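Local coordinates for protein cysteine desulfurase (Stenotrophomonas maltophilia, PDB 6WCI) that probably uses pyridoxal 5'-phosphate to strip sulfur from L-cysteine, leaving L-alanine and passing the sulfur to a carrier, at residues A23-D27 against N320-R324; V29-F33 against F404-E410; L329-T333 against K351-V355. All coordinates share one frame; numbering follows the deposited sequence.

Contact 1. Residues A23-D27 against N320-R324; sequences APDWD and NVEAR. With SO4 (sulfate ion), chain E.
The indole of W26 is clasped between P24 and R324, where the start of helix 26-30 lies on the first turns of helix 318-336. P24 CG lies 3.5 Å above one face, set toward the rim, and the bent side chain of R324 runs over the opposite face. R324 packs closely along its whole length. Its CB sits 3.4 Å from W26 CZ2, and CD stands almost squarely over the five-membered ring. The guanidinium then lies flat beyond it, planes 6° apart, so the cation-pi contact is off-centre. A turn at the second torsion of R324 (chi2 72°) lays the chain down along the indole, the two side chains sliding past each other in opposite directions. At the rim of the ring, near its plane, W26 CZ2 meets N320 O at 3.4 Å, and V321 packs beside W26 CH2. The other side is looser: P24 CG only brushes N320 CB at 3.9 Å, while N320 ND2 donates to L316 O at the end of the preceding helix, 300-316. Beyond the stack, R324 NH2 donates to sulfate O2 at 2.9 Å, with a weak second bond to O1, and R324 NE is held by F404 O. No hydrogen bond joins the two segments; ring-face packing holds them, on an arginine whose charge is probably balanced in the crystal by the sulfate.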
# COMPACT_ATOMS: atom_id res chain seq x y z
N ALA B 23 18.86 -18.94 24.21
CA ALA B 23 19.48 -17.63 24.42
C ALA B 23 20.24 -17.18 23.18
O ALA B 23 21.06 -17.93 22.65
CB ALA B 23 20.40 -17.67 25.63
N PRO B 24 19.97 -15.96 22.70
CA PRO B 24 20.73 -15.42 21.56
C PRO B 24 21.83 -14.46 21.98
O PRO B 24 21.73 -13.80 23.02
CB PRO B 24 19.65 -14.70 20.73
CG PRO B 24 18.38 -14.70 21.60
CD PRO B 24 18.77 -15.15 22.97
N ASP B 25 22.88 -14.38 21.17
CA ASP B 25 23.97 -13.42 21.37
C ASP B 25 23.47 -12.05 20.90
O ASP B 25 23.44 -11.78 19.70
CB ASP B 25 25.21 -13.85 20.60
CG ASP B 25 26.35 -12.84 20.68
OD1 ASP B 25 26.28 -11.88 21.47
OD2 ASP B 25 27.34 -13.03 19.94
N TRP B 26 23.11 -11.19 21.85
CA TRP B 26 22.42 -9.96 21.49
C TRP B 26 23.36 -8.94 20.84
O TRP B 26 22.91 -8.12 20.03
CB TRP B 26 21.73 -9.35 22.72
CG TRP B 26 20.55 -10.16 23.15
CD1 TRP B 26 20.42 -10.88 24.30
CD2 TRP B 26 19.33 -10.33 22.43
NE1 TRP B 26 19.18 -11.49 24.34
CE2 TRP B 26 18.50 -11.17 23.20
CE3 TRP B 26 18.85 -9.87 21.20
CZ2 TRP B 26 17.22 -11.55 22.79
CZ3 TRP B 26 17.57 -10.24 20.79
CH2 TRP B 26 16.78 -11.07 21.58
N ASP B 27 24.65 -8.97 21.19
CA ASP B 27 25.62 -8.11 20.52
C ASP B 27 25.72 -8.45 19.04
O ASP B 27 25.80 -7.56 18.18
CB ASP B 27 26.99 -8.24 21.19
CG ASP B 27 26.97 -7.72 22.61
OD1 ASP B 27 26.66 -6.53 22.79
OD2 ASP B 27 27.24 -8.51 23.54
N ASN B 320 12.29 -14.93 23.31
CA ASN B 320 13.61 -14.39 23.63
C ASN B 320 13.62 -12.87 23.50
O ASN B 320 14.26 -12.18 24.29
CB ASN B 320 14.67 -15.01 22.72
CG ASN B 320 14.92 -16.48 23.02
OD1 ASN B 320 14.92 -16.90 24.17
ND2 ASN B 320 15.12 -17.28 21.97
N VAL B 321 12.91 -12.34 22.51
CA VAL B 321 12.83 -10.89 22.33
C VAL B 321 12.09 -10.25 23.50
O VAL B 321 12.51 -9.21 24.03
CB VAL B 321 12.16 -10.55 20.99
CG1 VAL B 321 11.67 -9.11 21.00
CG2 VAL B 321 13.12 -10.76 19.84
N GLU B 322 10.96 -10.83 23.89
CA GLU B 322 10.19 -10.29 25.00
C GLU B 322 11.02 -10.24 26.27
O GLU B 322 10.98 -9.25 27.02
CB GLU B 322 8.93 -11.13 25.21
CG GLU B 322 8.21 -10.87 26.52
CD GLU B 322 6.97 -11.72 26.67
OE1 GLU B 322 6.75 -12.63 25.84
OE2 GLU B 322 6.20 -11.48 27.63
N ALA B 323 11.80 -11.29 26.53
CA ALA B 323 12.66 -11.31 27.71
C ALA B 323 13.75 -10.25 27.62
O ALA B 323 14.05 -9.58 28.60
CB ALA B 323 13.26 -12.70 27.90
N ARG B 324 14.33 -10.08 26.43
CA ARG B 324 15.38 -9.08 26.25
C ARG B 324 14.84 -7.67 26.49
O ARG B 324 15.44 -6.88 27.23
CB ARG B 324 15.97 -9.20 24.85
CG ARG B 324 16.77 -8.00 24.40
CD ARG B 324 18.10 -7.91 25.14
NE ARG B 324 19.01 -6.99 24.48
CZ ARG B 324 20.24 -6.71 24.91
NH1 ARG B 324 20.68 -7.29 26.02
NH2 ARG B 324 21.02 -5.87 24.25
S SO4 E . 24.01 -5.08 26.20
O1 SO4 E . 24.35 -5.47 24.83
O2 SO4 E . 22.69 -4.46 26.22
O3 SO4 E . 24.99 -4.11 26.70
O4 SO4 E . 23.99 -6.30 27.01

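Contact 2. Residues V29-F33 against F404-E410; sequences VRLDF and FYNTHAE. With SO4 (sulfate ion), chain E.
R30 reaches across to the loop before helix 408-422 and makes all the hydrogen bonds between the segments. Its chain is extended from CG to NE, with CG anti to the backbone N (chi1 166°), and runs alongside the carbonyl of Y405 so that NH1 can bond to Y405 O at 2.9 Å, in the guanidinium plane. T407 CG2 touches R30 CD on the way. NH1 and NH2 also share E410 OE2 in a salt bridge, 2.9 Å from NH1; with one oxygen serving two N-H groups, both bonds are weak and bent, and the carboxylate and guanidinium planes stand 86° apart. The other oxygen, E410 OE1, takes N406 ND2 at 2.9 Å and T407 N from opposite faces of its plane, and these two donors hold the carboxylate that R30 meets. N406 OD1 accepts from A403 N. T407 N to E410 OE1 and E410 N to T407 OG1, the latter 3.0 Å, make up a capping box at the start of helix 408-422.

The apolar group begins with V29, whose CG1 comes to the edge of the F404 ring, 3.7 Å from CE1. F33, F404 and Y405 form an aromatic cluster: Y405 CD2 lies over one face of F33, 3.5 Å from F33 CZ, with the planes at 42°, and F33 CZ also meets F404 CZ at 3.6 Å. The phenol of Y405 is bonded to N50 at its far end.

The sulfate is bound at the same helix start, H408 N donating to its O2 at 2.8 Å. Helix 300-316 packs on V29 and F404, helix 318-336 on F404 and H408, so the contact ties helix 26-30 and the type I turn R30-F33 to the loop between strand 397-401 and helix 408-422.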
# COMPACT_ATOMS: atom_id res chain seq x y z
N VAL B 29 23.33 -9.86 17.33
CA VAL B 29 22.04 -9.54 16.71
C VAL B 29 22.00 -8.08 16.27
O VAL B 29 21.57 -7.76 15.15
CB VAL B 29 20.87 -9.88 17.66
CG1 VAL B 29 19.54 -9.44 17.05
CG2 VAL B 29 20.84 -11.37 17.98
N ARG B 30 22.44 -7.17 17.15
CA ARG B 30 22.46 -5.74 16.83
C ARG B 30 23.32 -5.44 15.60
O ARG B 30 23.06 -4.46 14.89
CB ARG B 30 22.98 -4.95 18.04
CG ARG B 30 23.37 -3.50 17.74
CD ARG B 30 23.86 -2.73 18.98
NE ARG B 30 24.23 -1.37 18.63
CZ ARG B 30 23.43 -0.30 18.74
NH1 ARG B 30 22.20 -0.41 19.24
NH2 ARG B 30 23.90 0.88 18.37
N LEU B 31 24.36 -6.23 15.33
CA LEU B 31 25.19 -5.96 14.16
C LEU B 31 24.46 -6.24 12.85
O LEU B 31 24.93 -5.81 11.79
CB LEU B 31 26.47 -6.78 14.21
CG LEU B 31 27.37 -6.56 15.43
CD1 LEU B 31 28.64 -7.39 15.31
CD2 LEU B 31 27.71 -5.08 15.59
N ASP B 32 23.33 -6.94 12.90
CA ASP B 32 22.53 -7.17 11.70
C ASP B 32 21.86 -5.91 11.19
O ASP B 32 21.34 -5.92 10.07
CB ASP B 32 21.45 -8.22 11.97
CG ASP B 32 22.00 -9.62 11.92
OD1 ASP B 32 23.01 -9.83 11.23
OD2 ASP B 32 21.41 -10.50 12.57
N PHE B 33 21.84 -4.83 11.98
CA PHE B 33 21.07 -3.63 11.67
C PHE B 33 22.01 -2.52 11.24
O PHE B 33 22.54 -1.79 12.09
CB PHE B 33 20.24 -3.21 12.89
CG PHE B 33 19.17 -4.21 13.26
CD1 PHE B 33 19.48 -5.35 13.99
CD2 PHE B 33 17.85 -4.01 12.87
CE1 PHE B 33 18.49 -6.28 14.34
CE2 PHE B 33 16.84 -4.93 13.21
CZ PHE B 33 17.16 -6.06 13.94
N PHE B 404 14.88 -4.73 20.88
CA PHE B 404 15.85 -5.71 21.35
C PHE B 404 17.27 -5.36 20.91
O PHE B 404 18.23 -5.73 21.60
CB PHE B 404 15.46 -7.10 20.85
CG PHE B 404 15.35 -7.20 19.35
CD1 PHE B 404 16.47 -7.45 18.56
CD2 PHE B 404 14.12 -7.05 18.72
CE1 PHE B 404 16.37 -7.54 17.18
CE2 PHE B 404 14.01 -7.14 17.34
CZ PHE B 404 15.13 -7.38 16.57
N TYR B 405 17.43 -4.66 19.78
CA TYR B 405 18.76 -4.26 19.30
C TYR B 405 19.31 -3.03 20.01
O TYR B 405 20.44 -2.63 19.73
CB TYR B 405 18.74 -4.03 17.78
CG TYR B 405 17.59 -3.20 17.27
CD1 TYR B 405 17.55 -1.83 17.46
CD2 TYR B 405 16.55 -3.79 16.56
CE1 TYR B 405 16.49 -1.07 17.00
CE2 TYR B 405 15.48 -3.04 16.09
CZ TYR B 405 15.46 -1.68 16.30
OH TYR B 405 14.39 -0.93 15.83
N ASN B 406 18.54 -2.40 20.89
CA ASN B 406 19.14 -1.41 21.77
C ASN B 406 19.96 -2.11 22.84
O ASN B 406 19.87 -3.33 23.03
CB ASN B 406 18.06 -0.53 22.41
CG ASN B 406 17.36 0.35 21.40
OD1 ASN B 406 16.13 0.29 21.26
ND2 ASN B 406 18.13 1.18 20.70
N THR B 407 20.77 -1.34 23.56
CA THR B 407 21.71 -1.89 24.53
C THR B 407 21.58 -1.18 25.87
O THR B 407 21.03 -0.08 25.97
CB THR B 407 23.16 -1.77 24.04
OG1 THR B 407 23.55 -0.39 24.05
CG2 THR B 407 23.31 -2.33 22.63
N HIS B 408 22.10 -1.84 26.91
CA HIS B 408 22.15 -1.23 28.24
C HIS B 408 23.07 -0.02 28.25
O HIS B 408 22.81 0.96 28.96
CB HIS B 408 22.60 -2.26 29.27
CG HIS B 408 21.60 -3.34 29.49
ND1 HIS B 408 20.38 -3.12 30.10
CD2 HIS B 408 21.62 -4.66 29.19
CE1 HIS B 408 19.70 -4.25 30.15
NE2 HIS B 408 20.43 -5.20 29.61
N ALA B 409 24.14 -0.07 27.45
CA ALA B 409 25.04 1.07 27.31
C ALA B 409 24.31 2.29 26.76
O ALA B 409 24.47 3.41 27.27
CB ALA B 409 26.22 0.70 26.42
N GLU B 410 23.50 2.09 25.71
CA GLU B 410 22.70 3.19 25.19
C GLU B 410 21.78 3.76 26.25
O GLU B 410 21.60 4.98 26.34
CB GLU B 410 21.87 2.73 23.99
CG GLU B 410 22.64 2.63 22.68
CD GLU B 410 21.78 2.04 21.59
OE1 GLU B 410 20.77 1.39 21.96
OE2 GLU B 410 22.09 2.24 20.39
S SO4 E . 24.01 -5.08 26.20
O1 SO4 E . 24.35 -5.47 24.83
O2 SO4 E . 22.69 -4.46 26.22
O3 SO4 E . 24.99 -4.11 26.70
O4 SO4 E . 23.99 -6.30 27.01

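Contact 3. Residues L329-T333 against K351-V355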
# COMPACT_ATOMS: atom_id res chain seq x y z
N LEU B 329 13.69 -2.66 29.46
CA LEU B 329 12.68 -1.83 30.10
C LEU B 329 12.98 -1.64 31.58
O LEU B 329 12.99 -0.51 32.08
CB LEU B 329 11.28 -2.45 29.93
CG LEU B 329 10.23 -1.75 30.78
CD1 LEU B 329 10.08 -0.30 30.35
CD2 LEU B 329 8.86 -2.46 30.77
N ALA B 330 13.24 -2.74 32.30
CA ALA B 330 13.48 -2.66 33.73
C ALA B 330 14.69 -1.79 34.05
O ALA B 330 14.66 -0.98 34.97
CB ALA B 330 13.65 -4.06 34.31
N HIS B 331 15.78 -1.96 33.29
CA HIS B 331 16.94 -1.09 33.48
C HIS B 331 16.57 0.36 33.18
O HIS B 331 16.86 1.27 33.97
CB HIS B 331 18.10 -1.56 32.59
CG HIS B 331 19.32 -0.69 32.66
ND1 HIS B 331 20.36 -0.79 31.75
CD2 HIS B 331 19.69 0.28 33.53
CE1 HIS B 331 21.29 0.10 32.05
NE2 HIS B 331 20.91 0.76 33.12
N PHE B 332 15.91 0.60 32.05
CA PHE B 332 15.56 1.96 31.66
C PHE B 332 14.59 2.59 32.65
O PHE B 332 14.66 3.79 32.92
CB PHE B 332 14.96 1.97 30.26
CG PHE B 332 14.57 3.33 29.77
CD1 PHE B 332 13.33 3.87 30.07
CD2 PHE B 332 15.44 4.08 28.99
CE1 PHE B 332 12.97 5.13 29.61
CE2 PHE B 332 15.08 5.33 28.53
CZ PHE B 332 13.85 5.86 28.84
N THR B 333 13.64 1.80 33.17
CA THR B 333 12.65 2.35 34.09
C THR B 333 13.26 2.61 35.46
O THR B 333 12.96 3.64 36.08
CB THR B 333 11.45 1.41 34.21
OG1 THR B 333 10.80 1.27 32.94
CG2 THR B 333 10.44 1.93 35.24
N LYS B 351 3.84 -4.94 30.73
CA LYS B 351 4.13 -3.78 29.90
C LYS B 351 5.19 -4.14 28.87
O LYS B 351 6.10 -4.93 29.15
CB LYS B 351 4.59 -2.62 30.79
CG LYS B 351 4.45 -1.23 30.21
CD LYS B 351 4.98 -0.20 31.20
CE LYS B 351 5.97 0.72 30.53
NZ LYS B 351 5.63 2.16 30.63
N ALA B 352 5.06 -3.58 27.66
CA ALA B 352 6.13 -3.63 26.67
C ALA B 352 7.09 -2.46 26.89
O ALA B 352 6.79 -1.51 27.60
CB ALA B 352 5.55 -3.61 25.25
N ALA B 353 8.26 -2.53 26.23
CA ALA B 353 9.34 -1.57 26.48
C ALA B 353 9.07 -0.20 25.87
O ALA B 353 9.86 0.35 25.10
CB ALA B 353 10.67 -2.13 25.98
N VAL B 354 7.95 0.40 26.27
CA VAL B 354 7.56 1.74 25.84
C VAL B 354 7.34 2.58 27.09
O VAL B 354 6.60 2.17 27.99
CB VAL B 354 6.29 1.69 24.96
CG1 VAL B 354 5.80 3.10 24.65
CG2 VAL B 354 6.57 0.91 23.68
N VAL B 355 7.98 3.74 27.15
CA VAL B 355 7.91 4.61 28.32
C VAL B 355 7.56 6.02 27.86
O VAL B 355 8.39 6.68 27.22
CB VAL B 355 9.22 4.62 29.12
CG1 VAL B 355 9.12 5.62 30.26
CG2 VAL B 355 9.55 3.22 29.64
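L329 lies across the bend that leads into strand 354-359, its two methyls splitting between different parts of it. CD1 packs on V355 CG2 at 3.6 Å, CD2 rests near the backbone oxygens of K351 and A352, and L329 CB meets A353 CB at 4.0 Å. A353, at the centre of an inverse gamma turn, faces L329 CB with both its CB and its CA. From the next turn of the helix, F332 and T333 also reach V355: F332 CE1 approaches V355 CB obliquely at 3.8 Å, and T333 OG1 lies 4.0 Å from V355 CG2. That hydroxyl donates to L329 O from above the carbonyl plane, so the helix itself satisfies it. K351 folds back so that NZ bonds in the carbonyl plane to V354 O at 2.8 Å, and it has a further bond to G346 O. No hydrogen bond crosses between the segments. Helix 318-336 thus packs against the six-stranded sheet at strand 354-359, which lies between strands 397-401 and 342-345, while F332 extends on to F414 and M415 of helix 408-422.

Contact 1 is at the surface, contact 2 is buried and contact 3 is partly so, and all three lie on the same side of the chain's centre. Contacts 1 and 2 share helix 26-30 and the sulfate, and they interlock: R324 NH2 of the first bonds weakly to N406 O of the second, while W26 packs on the F404 ring. Contacts 1 and 3 both use helix 318-336, without touching. H331, on the helix of contact 3, probably hydrogen-bonds to H408 of contact 2. Charge and aromatic faces mark contact 1, a salt bridge with an aromatic cluster contact 2, and apolar helix-on-sheet packing contact 3.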